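PDB 5A9C: polyhedrin from Antheraea mylitta cypovirus 4, which assembles, here as a base-domain-deleted mutant, into the microcrystalline occlusion bodies (polyhedra) of an insect virus, which probably embed and protect its particles outside the host. Local coordinates for residues A95-T100 with V136-D141; G104-N107 with E112-A115; D187-A192 with I197-Q202; T29-Q34 with G130-A135. One frame throughout, in Å; residues are numbered along the deposited sequence.

Interaction 1. Residues A95-T100 with V136-D141; sequences ARVEAT and VYVPLD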
loop_
_atom_site.group_PDB
_atom_site.type_symbol
_atom_site.label_atom_id
_atom_site.label_comp_id
_atom_site.label_asym_id
_atom_site.label_seq_id
_atom_site.Cartn_x
_atom_site.Cartn_y
_atom_site.Cartn_z
ATOM N N ALA A 95 -2.528 -19.591 -5.696
ATOM C CA ALA A 95 -1.379 -19.219 -4.878
ATOM C C ALA A 95 -0.102 -19.339 -5.703
ATOM O O ALA A 95 0.090 -20.324 -6.421
ATOM C CB ALA A 95 -1.299 -20.094 -3.635
ATOM N N ARG A 96 0.776 -18.346 -5.603
ATOM C CA ARG A 96 1.968 -18.337 -6.448
ATOM C C ARG A 96 3.107 -17.471 -5.919
ATOM O O ARG A 96 2.908 -16.582 -5.089
ATOM C CB ARG A 96 1.600 -17.872 -7.858
ATOM C CG ARG A 96 1.208 -16.409 -7.923
ATOM C CD ARG A 96 0.555 -16.063 -9.247
ATOM N NE ARG A 96 -0.777 -16.640 -9.366
ATOM C CZ ARG A 96 -1.610 -16.384 -10.369
ATOM N NH1 ARG A 96 -1.247 -15.559 -11.341
ATOM N NH2 ARG A 96 -2.810 -16.951 -10.399
ATOM N N VAL A 97 4.303 -17.748 -6.427
ATOM C CA VAL A 97 5.506 -17.015 -6.081
ATOM C C VAL A 97 6.358 -16.921 -7.336
ATOM O O VAL A 97 6.318 -17.807 -8.189
ATOM C CB VAL A 97 6.332 -17.759 -4.995
ATOM C CG1 VAL A 97 7.608 -16.991 -4.659
ATOM C CG2 VAL A 97 5.504 -17.984 -3.741
ATOM N N GLU A 98 7.118 -15.846 -7.466
ATOM C CA GLU A 98 8.156 -15.812 -8.485
ATOM C C GLU A 98 9.297 -14.898 -8.067
ATOM O O GLU A 98 9.097 -13.929 -7.334
ATOM C CB GLU A 98 7.593 -15.428 -9.860
ATOM C CG GLU A 98 7.331 -13.952 -10.072
ATOM C CD GLU A 98 6.770 -13.662 -11.455
ATOM O OE1 GLU A 98 6.495 -14.626 -12.197
ATOM O OE2 GLU A 98 6.606 -12.473 -11.800
ATOM N N ALA A 99 10.501 -15.245 -8.505
ATOM C CA ALA A 99 11.671 -14.414 -8.279
ATOM C C ALA A 99 11.899 -13.559 -9.518
ATOM O O ALA A 99 12.246 -14.071 -10.580
ATOM C CB ALA A 99 12.887 -15.270 -7.994
ATOM N N THR A 100 11.681 -12.261 -9.376
ATOM C CA THR A 100 11.840 -11.330 -10.485
ATOM C C THR A 100 13.220 -10.683 -10.405
ATOM O O THR A 100 14.003 -10.986 -9.499
ATOM C CB THR A 100 10.734 -10.256 -10.461
ATOM O OG1 THR A 100 10.437 -9.907 -9.104
ATOM C CG2 THR A 100 9.459 -10.791 -11.112
ATOM N N VAL A 136 7.169 -23.583 0.261
ATOM C CA VAL A 136 8.045 -23.801 -0.879
ATOM C C VAL A 136 9.362 -23.081 -0.660
ATOM O O VAL A 136 9.388 -21.959 -0.149
ATOM C CB VAL A 136 7.393 -23.309 -2.198
ATOM C CG1 VAL A 136 7.092 -21.824 -2.122
ATOM C CG2 VAL A 136 8.292 -23.616 -3.388
ATOM N N TYR A 137 10.457 -23.742 -1.016
ATOM C CA TYR A 137 11.765 -23.106 -0.978
ATOM C C TYR A 137 12.113 -22.562 -2.355
ATOM O O TYR A 137 11.923 -23.238 -3.367
ATOM C CB TYR A 137 12.850 -24.082 -0.521
ATOM C CG TYR A 137 14.236 -23.483 -0.589
ATOM C CD1 TYR A 137 14.654 -22.552 0.353
ATOM C CD2 TYR A 137 15.119 -23.831 -1.604
ATOM C CE1 TYR A 137 15.915 -21.990 0.292
ATOM C CE2 TYR A 137 16.384 -23.272 -1.671
ATOM C CZ TYR A 137 16.776 -22.354 -0.721
ATOM O OH TYR A 137 18.032 -21.793 -0.779
ATOM N N VAL A 138 12.622 -21.337 -2.386
ATOM C CA VAL A 138 12.967 -20.679 -3.637
ATOM C C VAL A 138 14.377 -20.118 -3.546
ATOM O O VAL A 138 14.616 -19.158 -2.821
ATOM C CB VAL A 138 11.992 -19.525 -3.940
ATOM C CG1 VAL A 138 12.299 -18.907 -5.302
ATOM C CG2 VAL A 138 10.552 -20.017 -3.881
ATOM N N PRO A 139 15.323 -20.726 -4.273
ATOM C CA PRO A 139 16.686 -20.186 -4.273
ATOM C C PRO A 139 16.736 -18.820 -4.957
ATOM O O PRO A 139 16.028 -18.591 -5.938
ATOM C CB PRO A 139 17.481 -21.230 -5.065
ATOM C CG PRO A 139 16.467 -21.965 -5.871
ATOM C CD PRO A 139 15.213 -21.970 -5.053
ATOM N N LEU A 140 17.557 -17.921 -4.426
ATOM C CA LEU A 140 17.707 -16.588 -4.998
ATOM C C LEU A 140 19.170 -16.298 -5.312
ATOM O O LEU A 140 20.068 -16.828 -4.661
ATOM C CB LEU A 140 17.180 -15.512 -4.037
ATOM C CG LEU A 140 15.677 -15.315 -3.793
ATOM C CD1 LEU A 140 14.889 -15.290 -5.094
ATOM C CD2 LEU A 140 15.120 -16.359 -2.866
ATOM N N ASP A 141 19.408 -15.467 -6.320
ATOM C CA ASP A 141 20.747 -14.939 -6.550
ATOM C C ASP A 141 20.712 -13.424 -6.388
ATOM O O ASP A 141 19.641 -12.840 -6.224
ATOM C CB ASP A 141 21.308 -15.358 -7.914
ATOM C CG ASP A 141 20.443 -14.908 -9.072
ATOM O OD1 ASP A 141 19.905 -13.782 -9.019
ATOM O OD2 ASP A 141 20.306 -15.684 -10.043
#
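Val-97 and Ala-99, alternate residues of strand 96-100, both aim their CB atoms at segment 136-141, and each loses about 42 Å² of surface to it. Val-97 meets two valines, one with each methyl: CG1 lies 4.3 Å from CG2 of Val-138, while CG2 lies 4.5 Å from CG1 of Val-136. With Val-97 CG1 anti to the backbone N, chi1 of 179° turns one methyl to each of Val-136 and Val-138. These separations are those of a loose, wholly apolar contact. The touching parts run in nearly the same direction, 13° apart, yet the closest CA pair, Ala-99 and Leu-140, is still 7.2 Å apart, too far for backbone pairing. The strands lie in different sheets: 96-100 edges the three-stranded sheet and 133-139 is part of the larger antiparallel one, so the contact lies between the layers of a beta sandwich. Val-84 and Phe-86 of strand 81-87, which pairs with 133-139 in the larger sheet, also pack on Val-97, and Ile-121 packs on Val-138. Toward the end of the strand, Ala-99 CB approaches Leu-140 CD1 to 3.5 Å, a value to be treated as doubtful because the leucine's other methyl is modelled too close to a carbonyl oxygen.

Interaction 2. Residues G104-N107 with E112-A115; sequences GLNN and EARA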
loop_
_atom_site.group_PDB
_atom_site.type_symbol
_atom_site.label_atom_id
_atom_site.label_comp_id
_atom_site.label_asym_id
_atom_site.label_seq_id
_atom_site.Cartn_x
_atom_site.Cartn_y
_atom_site.Cartn_z
ATOM N N GLY A 104 11.705 -5.892 -10.432
ATOM C CA GLY A 104 10.432 -6.559 -10.228
ATOM C C GLY A 104 9.856 -7.101 -11.523
ATOM O O GLY A 104 8.660 -7.382 -11.619
ATOM N N LEU A 105 10.716 -7.257 -12.524
ATOM C CA LEU A 105 10.283 -7.701 -13.846
ATOM C C LEU A 105 10.578 -9.180 -14.075
ATOM O O LEU A 105 11.616 -9.680 -13.648
ATOM C CB LEU A 105 10.967 -6.862 -14.930
ATOM C CG LEU A 105 10.549 -5.394 -15.038
ATOM C CD1 LEU A 105 11.480 -4.640 -15.975
ATOM C CD2 LEU A 105 9.104 -5.289 -15.505
ATOM N N ASN A 106 9.666 -9.874 -14.752
ATOM C CA ASN A 106 9.888 -11.270 -15.120
ATOM C C ASN A 106 10.368 -11.414 -16.566
ATOM O O ASN A 106 10.493 -12.522 -17.090
ATOM C CB ASN A 106 8.652 -12.138 -14.841
ATOM C CG ASN A 106 7.375 -11.546 -15.404
ATOM O OD1 ASN A 106 7.351 -11.025 -16.518
ATOM N ND2 ASN A 106 6.299 -11.628 -14.630
ATOM N N ASN A 107 10.622 -10.274 -17.198
ATOM C CA ASN A 107 11.360 -10.213 -18.453
ATOM C C ASN A 107 12.242 -8.975 -18.396
ATOM O O ASN A 107 11.778 -7.898 -18.022
ATOM C CB ASN A 107 10.417 -10.133 -19.656
ATOM C CG ASN A 107 11.119 -10.441 -20.969
ATOM O OD1 ASN A 107 11.989 -9.691 -21.416
ATOM N ND2 ASN A 107 10.740 -11.550 -21.596
ATOM N N GLU A 112 7.947 -6.650 -22.752
ATOM C CA GLU A 112 7.499 -8.026 -22.943
ATOM C C GLU A 112 7.378 -8.777 -21.617
ATOM O O GLU A 112 7.273 -10.001 -21.586
ATOM C CB GLU A 112 8.400 -8.753 -23.945
ATOM C CG GLU A 112 8.348 -8.119 -25.332
ATOM C CD GLU A 112 9.119 -8.892 -26.379
ATOM O OE1 GLU A 112 10.209 -9.402 -26.061
ATOM O OE2 GLU A 112 8.637 -8.978 -27.527
ATOM N N ALA A 113 7.375 -8.022 -20.522
ATOM C CA ALA A 113 7.132 -8.582 -19.200
ATOM C C ALA A 113 5.631 -8.589 -18.936
ATOM O O ALA A 113 4.881 -7.871 -19.596
ATOM C CB ALA A 113 7.848 -7.772 -18.147
ATOM N N ARG A 114 5.198 -9.394 -17.970
ATOM C CA ARG A 114 3.780 -9.506 -17.637
ATOM C C ARG A 114 3.572 -9.566 -16.125
ATOM O O ARG A 114 4.531 -9.664 -15.363
ATOM C CB ARG A 114 3.164 -10.746 -18.292
ATOM C CG ARG A 114 2.604 -10.521 -19.697
ATOM C CD ARG A 114 3.667 -10.661 -20.776
ATOM N NE ARG A 114 3.084 -10.525 -22.109
ATOM C CZ ARG A 114 3.030 -9.384 -22.789
ATOM N NH1 ARG A 114 3.538 -8.274 -22.270
ATOM N NH2 ARG A 114 2.476 -9.354 -23.993
ATOM N N ALA A 115 2.315 -9.520 -15.696
ATOM C CA ALA A 115 1.995 -9.563 -14.273
ATOM C C ALA A 115 2.619 -10.790 -13.616
ATOM O O ALA A 115 3.118 -10.717 -12.494
ATOM C CB ALA A 115 0.484 -9.550 -14.065
HETATM O O HOH W 1 6.940 -8.345 -14.507
#
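Asn-106 grips Arg-114 through both ends of its amide. Its OD1 accepts the backbone N-H of Arg-114 at 3.1 Å along an almost straight path (175°), with the donor in the amide carbonyl plane and on a lone pair. Its ND2 donates to the backbone O of Arg-114 at 2.7 Å, but less ideally: the bond is bent (143°), and the nitrogen stands above the plane of that carbonyl. The two bonds together fix the rotation of the amide, and a further bond from ND2 to Glu-98 OE2 holds it from outside the loop. Water adds a second bridge, because one molecule accepts from the backbone N of Asn-106 at 3.1 Å and donates to Arg-114 O at 2.9 Å.

Apolar contact centres on Ala-113, whose CB meets Leu-105 CD2 at 3.8 Å and Asn-107 CB, also at 3.8 Å. Asn-107 swings its amide along the Glu-112 carbonyl, and its OD1 is bonded to the backbone N of Asp-109.

Within the second segment, Arg-114 NH1 folds back onto Ala-113 O at 3.0 Å, while NH2 reaches Ala-30 O of the second subunit. The arrangement is that of an irregular loop closed by an asparagine side chain, which pairs with a backbone N-H and C=O much as a neighbouring strand would, and it sits where the trimer's subunits meet.

Interaction 3. Residues D187-A192 with I197-Q202; sequences DVIDYA and IAYIDQ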
loop_
_atom_site.group_PDB
_atom_site.type_symbol
_atom_site.label_atom_id
_atom_site.label_comp_id
_atom_site.label_asym_id
_atom_site.label_seq_id
_atom_site.Cartn_x
_atom_site.Cartn_y
_atom_site.Cartn_z
ATOM N N ASP A 187 15.756 -20.559 16.279
ATOM C CA ASP A 187 14.821 -19.492 16.617
ATOM C C ASP A 187 13.676 -19.420 15.609
ATOM O O ASP A 187 12.516 -19.225 15.982
ATOM C CB ASP A 187 15.542 -18.146 16.687
ATOM C CG ASP A 187 16.530 -18.071 17.836
ATOM O OD1 ASP A 187 16.281 -18.709 18.878
ATOM O OD2 ASP A 187 17.554 -17.371 17.695
ATOM N N VAL A 188 14.006 -19.572 14.332
ATOM C CA VAL A 188 12.990 -19.582 13.288
ATOM C C VAL A 188 12.034 -20.741 13.520
ATOM O O VAL A 188 10.818 -20.577 13.475
ATOM C CB VAL A 188 13.612 -19.737 11.888
ATOM C CG1 VAL A 188 12.517 -19.842 10.835
ATOM C CG2 VAL A 188 14.539 -18.572 11.585
ATOM N N ILE A 189 12.598 -21.915 13.780
ATOM C CA ILE A 189 11.810 -23.132 13.940
ATOM C C ILE A 189 10.810 -23.041 15.094
ATOM O O ILE A 189 9.635 -23.381 14.933
ATOM C CB ILE A 189 12.722 -24.359 14.119
ATOM C CG1 ILE A 189 13.553 -24.581 12.851
ATOM C CG2 ILE A 189 11.898 -25.594 14.452
ATOM C CD1 ILE A 189 14.684 -25.573 13.016
ATOM N N ASP A 190 11.264 -22.578 16.253
ATOM C CA ASP A 190 10.370 -22.490 17.404
ATOM C C ASP A 190 9.340 -21.385 17.199
ATOM O O ASP A 190 8.208 -21.486 17.666
ATOM C CB ASP A 190 11.148 -22.286 18.708
ATOM C CG ASP A 190 10.352 -22.715 19.930
ATOM O OD1 ASP A 190 10.130 -23.933 20.096
ATOM O OD2 ASP A 190 9.934 -21.840 20.713
ATOM N N TYR A 191 9.734 -20.338 16.487
ATOM C CA TYR A 191 8.804 -19.279 16.118
ATOM C C TYR A 191 7.666 -19.853 15.277
ATOM O O TYR A 191 6.494 -19.578 15.533
ATOM C CB TYR A 191 9.530 -18.178 15.343
ATOM C CG TYR A 191 8.630 -17.047 14.907
ATOM C CD1 TYR A 191 8.425 -15.943 15.724
ATOM C CD2 TYR A 191 7.984 -17.082 13.677
ATOM C CE1 TYR A 191 7.602 -14.907 15.330
ATOM C CE2 TYR A 191 7.158 -16.050 13.276
ATOM C CZ TYR A 191 6.971 -14.965 14.106
ATOM O OH TYR A 191 6.150 -13.934 13.711
ATOM N N ALA A 192 8.022 -20.655 14.278
ATOM C CA ALA A 192 7.044 -21.251 13.374
ATOM C C ALA A 192 6.111 -22.219 14.094
ATOM O O ALA A 192 4.907 -22.229 13.846
ATOM C CB ALA A 192 7.746 -21.949 12.212
ATOM N N ILE A 197 2.524 -22.141 11.871
ATOM C CA ILE A 197 2.715 -21.910 10.441
ATOM C C ILE A 197 3.716 -22.903 9.858
ATOM O O ILE A 197 4.627 -23.354 10.546
ATOM C CB ILE A 197 3.209 -20.480 10.151
ATOM C CG1 ILE A 197 4.469 -20.180 10.963
ATOM C CG2 ILE A 197 2.102 -19.459 10.426
ATOM C CD1 ILE A 197 5.066 -18.816 10.692
ATOM N N ALA A 198 3.545 -23.240 8.587
ATOM C CA ALA A 198 4.441 -24.182 7.934
ATOM C C ALA A 198 5.862 -23.641 7.869
ATOM O O ALA A 198 6.073 -22.450 7.638
ATOM C CB ALA A 198 3.943 -24.507 6.536
ATOM N N TYR A 199 6.832 -24.524 8.086
ATOM C CA TYR A 199 8.235 -24.196 7.865
ATOM C C TYR A 199 8.997 -25.448 7.447
ATOM O O TYR A 199 8.685 -26.550 7.889
ATOM C CB TYR A 199 8.874 -23.562 9.108
ATOM C CG TYR A 199 10.350 -23.274 8.931
ATOM C CD1 TYR A 199 10.783 -22.240 8.109
ATOM C CD2 TYR A 199 11.311 -24.046 9.575
ATOM C CE1 TYR A 199 12.139 -21.982 7.938
ATOM C CE2 TYR A 199 12.660 -23.795 9.408
ATOM C CZ TYR A 199 13.070 -22.766 8.591
ATOM O OH TYR A 199 14.420 -22.527 8.429
ATOM N N ILE A 200 9.987 -25.266 6.582
ATOM C CA ILE A 200 10.819 -26.368 6.109
ATOM C C ILE A 200 12.240 -26.133 6.596
ATOM O O ILE A 200 12.863 -25.135 6.229
ATOM C CB ILE A 200 10.830 -26.434 4.571
ATOM C CG1 ILE A 200 9.401 -26.381 4.029
ATOM C CG2 ILE A 200 11.568 -27.686 4.083
ATOM C CD1 ILE A 200 9.328 -26.304 2.521
ATOM N N ASP A 201 12.750 -27.033 7.433
ATOM C CA ASP A 201 14.081 -26.835 7.996
ATOM C C ASP A 201 15.174 -27.100 6.963
ATOM O O ASP A 201 14.891 -27.509 5.839
ATOM C CB ASP A 201 14.292 -27.639 9.295
ATOM C CG ASP A 201 14.553 -29.122 9.056
ATOM O OD1 ASP A 201 14.805 -29.537 7.904
ATOM O OD2 ASP A 201 14.525 -29.879 10.052
ATOM N N GLN A 202 16.422 -26.857 7.347
ATOM C CA GLN A 202 17.532 -26.910 6.399
ATOM C C GLN A 202 17.804 -28.305 5.834
ATOM O O GLN A 202 18.526 -28.447 4.845
ATOM C CB GLN A 202 18.794 -26.301 7.016
ATOM C CG GLN A 202 18.672 -24.801 7.243
ATOM C CD GLN A 202 19.869 -24.204 7.960
ATOM O OE1 GLN A 202 20.871 -24.880 8.197
ATOM N NE2 GLN A 202 19.768 -22.927 8.307
#
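Tyr-199 lays its ring against Val-188, Ile-189 and Ala-192 of helix 185-195, in a helix-turn-strand unit whose chain doubles back so that a short, weakly bonded strand at about 199-200 lines the helix it follows. Val-188 CG1 stands over one face of the ring, 3.9 Å from the centroid and 22° off the normal, which makes a CH-pi contact. Beside it, Ile-189 CG1 approaches Tyr-199 CE2 obliquely at 3.6 Å. Near the root of the tyrosine side chain, its CB packs on Ala-192 CB at 3.7 Å. The ring reaches back along the helix because Tyr-199 CG is anti to the backbone N (chi1 177°).

Where the chain turns, the backbone N of Ile-197 donates to Ala-192 O at 3.1 Å, a nearly straight bond of 170° that spans five residues over the C-terminal end of the helix. Ile-197 then tucks CG1 against the same alanine, and its CD1 touches Tyr-191 only loosely.

In the next shell, Phe-43 meets the Tyr-199 ring edge-to-face and also packs on Val-188, which ties the unit to strand 38-45 of the large sheet. Val-207 bonds to the backbone of Tyr-199, and Trp-110 of the third subunit packs on Ile-197. Both tyrosine hydroxyls are anchored by carboxylates: Tyr-191 OH bonds to Asp-55 OD2, and Tyr-199 OH bonds to Glu-185 OE2 at the start of the same helix.

Interaction 4. Residues T29-Q34 with G130-A135; sequences TAPYVQ and GHLSRA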
loop_
_atom_site.group_PDB
_atom_site.type_symbol
_atom_site.label_atom_id
_atom_site.label_comp_id
_atom_site.label_asym_id
_atom_site.label_seq_id
_atom_site.Cartn_x
_atom_site.Cartn_y
_atom_site.Cartn_z
ATOM N N THR A 29 -10.861 -25.479 11.931
ATOM C CA THR A 29 -11.955 -25.072 11.057
ATOM C C THR A 29 -12.168 -23.558 11.036
ATOM O O THR A 29 -12.639 -23.005 10.044
ATOM C CB THR A 29 -13.275 -25.759 11.474
ATOM O OG1 THR A 29 -13.097 -27.180 11.455
ATOM C CG2 THR A 29 -14.404 -25.383 10.521
ATOM N N ALA A 30 -11.822 -22.891 12.132
ATOM C CA ALA A 30 -12.009 -21.445 12.234
ATOM C C ALA A 30 -11.407 -20.660 11.060
ATOM O O ALA A 30 -11.984 -19.671 10.612
ATOM C CB ALA A 30 -11.472 -20.923 13.567
ATOM N N PRO A 31 -10.238 -21.092 10.558
ATOM C CA PRO A 31 -9.639 -20.356 9.437
ATOM C C PRO A 31 -10.470 -20.386 8.150
ATOM O O PRO A 31 -10.163 -19.634 7.225
ATOM C CB PRO A 31 -8.306 -21.081 9.222
ATOM C CG PRO A 31 -7.983 -21.666 10.557
ATOM C CD PRO A 31 -9.309 -22.088 11.117
ATOM N N TYR A 32 -11.496 -21.228 8.087
ATOM C CA TYR A 32 -12.299 -21.343 6.872
ATOM C C TYR A 32 -13.529 -20.441 6.882
ATOM O O TYR A 32 -14.249 -20.361 5.890
ATOM C CB TYR A 32 -12.697 -22.799 6.609
ATOM C CG TYR A 32 -11.517 -23.695 6.311
ATOM C CD1 TYR A 32 -11.004 -23.794 5.025
ATOM C CD2 TYR A 32 -10.913 -24.436 7.317
ATOM C CE1 TYR A 32 -9.924 -24.611 4.750
ATOM C CE2 TYR A 32 -9.835 -25.254 7.053
ATOM C CZ TYR A 32 -9.343 -25.337 5.768
ATOM O OH TYR A 32 -8.270 -26.150 5.500
ATOM N N VAL A 33 -13.766 -19.763 8.001
ATOM C CA VAL A 33 -14.829 -18.766 8.074
ATOM C C VAL A 33 -14.468 -17.569 7.192
ATOM O O VAL A 33 -13.295 -17.232 7.044
ATOM C CB VAL A 33 -15.091 -18.324 9.530
ATOM C CG1 VAL A 33 -16.133 -17.216 9.585
ATOM C CG2 VAL A 33 -15.544 -19.515 10.363
ATOM N N GLN A 34 -15.478 -16.932 6.607
ATOM C CA GLN A 34 -15.260 -15.931 5.559
ATOM C C GLN A 34 -14.392 -14.724 5.939
ATOM O O GLN A 34 -13.707 -14.163 5.086
ATOM C CB GLN A 34 -16.597 -15.469 4.973
ATOM C CG GLN A 34 -17.281 -16.532 4.128
ATOM C CD GLN A 34 -18.677 -16.128 3.703
ATOM O OE1 GLN A 34 -19.093 -14.987 3.901
ATOM N NE2 GLN A 34 -19.411 -17.068 3.118
ATOM N N GLY A 130 0.105 -29.746 5.734
ATOM C CA GLY A 130 -1.133 -29.869 6.482
ATOM C C GLY A 130 -2.290 -29.388 5.632
ATOM O O GLY A 130 -2.076 -28.838 4.552
ATOM N N HIS A 131 -3.518 -29.585 6.100
ATOM C CA HIS A 131 -4.669 -29.153 5.314
ATOM C C HIS A 131 -4.722 -27.626 5.223
ATOM O O HIS A 131 -5.272 -27.068 4.276
ATOM C CB HIS A 131 -5.979 -29.743 5.860
ATOM C CG HIS A 131 -6.361 -29.239 7.218
ATOM N ND1 HIS A 131 -7.106 -28.093 7.405
ATOM C CD2 HIS A 131 -6.117 -29.734 8.455
ATOM C CE1 HIS A 131 -7.297 -27.900 8.699
ATOM N NE2 HIS A 131 -6.705 -28.882 9.358
ATOM N N LEU A 132 -4.116 -26.959 6.200
ATOM C CA LEU A 132 -4.138 -25.501 6.266
ATOM C C LEU A 132 -2.903 -24.836 5.664
ATOM O O LEU A 132 -2.874 -23.616 5.506
ATOM C CB LEU A 132 -4.288 -25.043 7.720
ATOM C CG LEU A 132 -5.693 -25.085 8.329
ATOM C CD1 LEU A 132 -5.629 -24.918 9.837
ATOM C CD2 LEU A 132 -6.581 -24.017 7.702
ATOM N N SER A 133 -1.886 -25.620 5.325
ATOM C CA SER A 133 -0.583 -25.029 5.028
ATOM C C SER A 133 0.146 -25.604 3.817
ATOM O O SER A 133 0.093 -26.805 3.555
ATOM C CB SER A 133 0.326 -25.141 6.255
ATOM O OG SER A 133 -0.227 -24.473 7.373
ATOM N N ARG A 134 0.832 -24.722 3.091
ATOM C CA ARG A 134 1.784 -25.122 2.058
ATOM C C ARG A 134 3.088 -24.350 2.261
ATOM O O ARG A 134 3.090 -23.262 2.833
ATOM C CB ARG A 134 1.233 -24.829 0.659
ATOM C CG ARG A 134 -0.111 -25.458 0.350
ATOM C CD ARG A 134 -0.016 -26.965 0.261
ATOM N NE ARG A 134 -1.201 -27.542 -0.364
ATOM C CZ ARG A 134 -2.307 -27.882 0.292
ATOM N NH1 ARG A 134 -2.392 -27.700 1.606
ATOM N NH2 ARG A 134 -3.331 -28.403 -0.372
ATOM N N ALA A 135 4.200 -24.910 1.796
ATOM C CA ALA A 135 5.474 -24.206 1.878
ATOM C C ALA A 135 6.356 -24.543 0.683
ATOM O O ALA A 135 6.299 -25.649 0.147
ATOM C CB ALA A 135 6.187 -24.530 3.184
#
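Tyr-32 reaches across to His-131 and joins it through one polar link, from OH to ND1 at 3.0 Å, in which either atom could be the donor. Each group meets the other at the edge of its ring and near its plane, so the link involves no stacking. For His-131, chi1 of 66° sets the ring between the backbone N and the carbonyl carbon and points ND1 at the phenol. NE2, on the other side of the imidazole, has a weak hydrogen bond to Asn-28 OD1, so the ring bridges two points near the end of helix 15-29.

The apolar part is carried by Leu-132, chiefly by its CD2 methyl. This methyl touches Pro-31 CB at 3.7 Å and Tyr-32 CE2 at 3.5 Å, so it sits in the corner formed by the proline ring and the phenol. It approaches the tyrosine obliquely, whereas the proline and leucine side chains cross at about a right angle.

Further hydrogen bonds hold both sides in shape: Tyr-32 N donates to Thr-29 O at 2.9 Å within the 3-10 turn, and on the other segment the side-chain carboxylate of Asp-211 takes the N-H groups of His-131 and Leu-132, one on each oxygen. Arg-111 of the third subunit packs on Pro-31. The contact is thus a 3-10 turn that links the N-terminal helix to the first strand and docks on the turn entering strand 133-139 at the margin of the polyhedrin beta sandwich.

Overall arrangement
Interactions 1 and 4 share strand 133-139: its far end lies in the buried, wholly apolar interface of the sandwich, and its beginning meets the 3-10 turn that follows the N-terminal helix through mixed polar and apolar contacts, about 22 Å away between centres. Interaction 3 flanks the same strand, with Ala-198 and Ile-200 packing on Ser-133 and Ala-135, and combines an aromatic helix contact with one backbone bond. Interaction 2 is the most peripheral, 22 Å from the chain centre, and the most polar; it connects to interaction 1 through Glu-98 and Asn-106. Interactions 2, 3 and 4 all reach other subunits of the trimer, whereas interaction 1 is touched by no other chain of the trimer.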